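Local coordinates for DNA processing protein DprA (Streptococcus pneumoniae, PDB 3UQZ) that binds single-stranded DNA cooperatively, shields it from nucleases and helps load the recombinase RecA onto it during natural transformation, at residues L169-P174 and E198-F203. Residues are numbered along the deposited sequence; the frame is centred on the assembly and turned at random.
Sequences LDVFYP and EQPLKF
Val171 packs on the Glu198 carbonyl and Tyr173 on the Pro200 ring, joining two loops of the Rossmann-like domain; the first loop follows strand 161-164, the second strand 189-192. Just before them, Asp170 helps tie the loops together: OD1 accepts a hydrogen bond from Gly197 N, while OD2 forms a salt bridge with Lys70. Val171 then turns both methyls to the second loop, where they lie against Glu198 O. CG2 is 3.5 Å from that oxygen, and CG1, anti to the backbone N (chi1 177°), also comes within 4.3 Å of Pro200 CD. Phe172 faces the other way, onto helix 178-187, in keeping with the alternation of an extended chain. Tyr173 comes back to the contact and lays one face of its ring over Pro200, while Phe205 also meets this ring, their planes at about 45°. The CH-pi contact is made by Pro200 CB, 4.0 Å from the Tyr173 ring centroid and 27° off the normal; the approach is displaced toward the root of the ring, with Pro200 CB 3.6 Å from Tyr173 CG. Pro200 centres an inverse gamma turn, in which Leu201 N donates a hydrogen bond to Gln199 O (2.7 Å). Between the two segments the adhesion is thus van der Waals and CH-pi in kind, a modest surface contact, with directional bonds supplied by flanking residues.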
loop_
_atom_site.group_PDB
_atom_site.type_symbol
_atom_site.label_atom_id
_atom_site.label_comp_id
_atom_site.label_asym_id
_atom_site.label_seq_id
_atom_site.Cartn_x
_atom_site.Cartn_y
_atom_site.Cartn_z
ATOM N N LEU A 169 -35.008 0.772 -15.411
ATOM C CA LEU A 169 -35.367 -0.067 -14.259
ATOM C C LEU A 169 -36.077 -1.400 -14.612
ATOM O O LEU A 169 -36.263 -2.248 -13.734
ATOM C CB LEU A 169 -36.128 0.739 -13.180
ATOM C CG LEU A 169 -35.329 1.857 -12.484
ATOM C CD1 LEU A 169 -36.232 2.849 -11.874
ATOM C CD2 LEU A 169 -34.377 1.312 -11.426
ATOM N N ASP A 170 -36.431 -1.589 -15.901
ATOM C CA ASP A 170 -37.088 -2.786 -16.450
ATOM C C ASP A 170 -36.123 -3.567 -17.356
ATOM O O ASP A 170 -36.532 -4.512 -18.051
ATOM C CB ASP A 170 -38.377 -2.404 -17.222
ATOM C CG ASP A 170 -38.263 -1.265 -18.233
ATOM O OD1 ASP A 170 -37.142 -0.720 -18.411
ATOM O OD2 ASP A 170 -39.299 -0.884 -18.807
ATOM N N VAL A 171 -34.840 -3.142 -17.354
ATOM C CA VAL A 171 -33.743 -3.723 -18.132
ATOM C C VAL A 171 -32.686 -4.267 -17.153
ATOM O O VAL A 171 -32.438 -3.669 -16.103
ATOM C CB VAL A 171 -33.168 -2.717 -19.171
ATOM C CG1 VAL A 171 -31.982 -3.304 -19.938
ATOM C CG2 VAL A 171 -34.255 -2.240 -20.134
ATOM N N PHE A 172 -32.080 -5.412 -17.488
ATOM C CA PHE A 172 -31.141 -6.051 -16.590
ATOM C C PHE A 172 -29.759 -6.236 -17.188
ATOM O O PHE A 172 -29.621 -6.934 -18.191
ATOM C CB PHE A 172 -31.752 -7.366 -16.046
ATOM C CG PHE A 172 -33.112 -7.163 -15.405
ATOM C CD1 PHE A 172 -33.222 -6.806 -14.064
ATOM C CD2 PHE A 172 -34.278 -7.252 -16.161
ATOM C CE1 PHE A 172 -34.469 -6.559 -13.488
ATOM C CE2 PHE A 172 -35.524 -6.997 -15.586
ATOM C CZ PHE A 172 -35.613 -6.661 -14.250
ATOM N N TYR A 173 -28.736 -5.577 -16.608
ATOM C CA TYR A 173 -27.357 -5.728 -17.073
ATOM C C TYR A 173 -26.359 -5.855 -15.919
ATOM O O TYR A 173 -26.268 -4.942 -15.103
ATOM C CB TYR A 173 -26.930 -4.647 -18.085
ATOM C CG TYR A 173 -25.530 -4.863 -18.631
ATOM C CD1 TYR A 173 -25.312 -5.650 -19.759
ATOM C CD2 TYR A 173 -24.422 -4.294 -18.009
ATOM C CE1 TYR A 173 -24.030 -5.858 -20.259
ATOM C CE2 TYR A 173 -23.132 -4.507 -18.492
ATOM C CZ TYR A 173 -22.940 -5.292 -19.619
ATOM O OH TYR A 173 -21.673 -5.498 -20.107
ATOM N N PRO A 174 -25.555 -6.940 -15.846
ATOM C CA PRO A 174 -25.547 -8.123 -16.733
ATOM C C PRO A 174 -26.819 -8.970 -16.596
ATOM O O PRO A 174 -27.497 -8.890 -15.564
ATOM C CB PRO A 174 -24.276 -8.865 -16.301
ATOM C CG PRO A 174 -24.064 -8.477 -14.868
ATOM C CD PRO A 174 -24.582 -7.076 -14.738
ATOM N N GLU A 198 -34.390 1.624 -21.637
ATOM C CA GLU A 198 -33.050 2.073 -22.035
ATOM C C GLU A 198 -32.010 0.967 -21.867
ATOM O O GLU A 198 -31.957 0.307 -20.826
ATOM C CB GLU A 198 -32.638 3.379 -21.339
ATOM C CG GLU A 198 -33.460 4.575 -21.788
ATOM C CD GLU A 198 -32.729 5.904 -21.819
ATOM O OE1 GLU A 198 -31.731 6.011 -22.569
ATOM O OE2 GLU A 198 -33.186 6.851 -21.136
ATOM N N GLN A 199 -31.204 0.768 -22.913
ATOM C CA GLN A 199 -30.207 -0.292 -23.051
ATOM C C GLN A 199 -28.826 -0.022 -22.429
ATOM O O GLN A 199 -28.430 1.142 -22.309
ATOM C CB GLN A 199 -30.062 -0.653 -24.555
ATOM C CG GLN A 199 -31.301 -1.298 -25.186
ATOM C CD GLN A 199 -31.750 -2.534 -24.460
ATOM O OE1 GLN A 199 -32.768 -2.515 -23.766
ATOM N NE2 GLN A 199 -30.997 -3.624 -24.587
ATOM N N PRO A 200 -28.046 -1.089 -22.092
ATOM C CA PRO A 200 -26.697 -0.877 -21.529
ATOM C C PRO A 200 -25.647 -0.326 -22.522
ATOM O O PRO A 200 -24.677 -1.012 -22.882
ATOM C CB PRO A 200 -26.331 -2.262 -20.984
ATOM C CG PRO A 200 -27.089 -3.202 -21.812
ATOM C CD PRO A 200 -28.372 -2.531 -22.153
ATOM N N LEU A 201 -25.833 0.933 -22.940
ATOM C CA LEU A 201 -24.933 1.663 -23.837
ATOM C C LEU A 201 -23.636 1.953 -23.090
ATOM O O LEU A 201 -23.672 2.272 -21.897
ATOM C CB LEU A 201 -25.613 2.981 -24.281
ATOM C CG LEU A 201 -26.451 2.978 -25.587
ATOM C CD1 LEU A 201 -27.289 1.721 -25.764
ATOM C CD2 LEU A 201 -27.353 4.193 -25.655
ATOM N N LYS A 202 -22.488 1.805 -23.771
ATOM C CA LYS A 202 -21.156 1.984 -23.171
ATOM C C LYS A 202 -20.998 3.192 -22.263
ATOM O O LYS A 202 -20.575 3.022 -21.124
ATOM C CB LYS A 202 -20.046 1.914 -24.226
ATOM C CG LYS A 202 -19.250 0.592 -24.233
ATOM C CD LYS A 202 -20.056 -0.719 -24.001
ATOM C CE LYS A 202 -20.634 -1.375 -25.240
ATOM N NZ LYS A 202 -21.404 -2.602 -24.892
ATOM N N PHE A 203 -21.392 4.391 -22.745
ATOM C CA PHE A 203 -21.268 5.661 -22.019
ATOM C C PHE A 203 -22.096 5.781 -20.732
ATOM O O PHE A 203 -21.814 6.658 -19.911
ATOM C CB PHE A 203 -21.510 6.857 -22.959
ATOM C CG PHE A 203 -22.951 7.145 -23.312
ATOM C CD1 PHE A 203 -23.664 8.133 -22.641
ATOM C CD2 PHE A 203 -23.591 6.442 -24.323
ATOM C CE1 PHE A 203 -24.992 8.407 -22.971
ATOM C CE2 PHE A 203 -24.920 6.717 -24.652
ATOM C CZ PHE A 203 -25.609 7.704 -23.976
#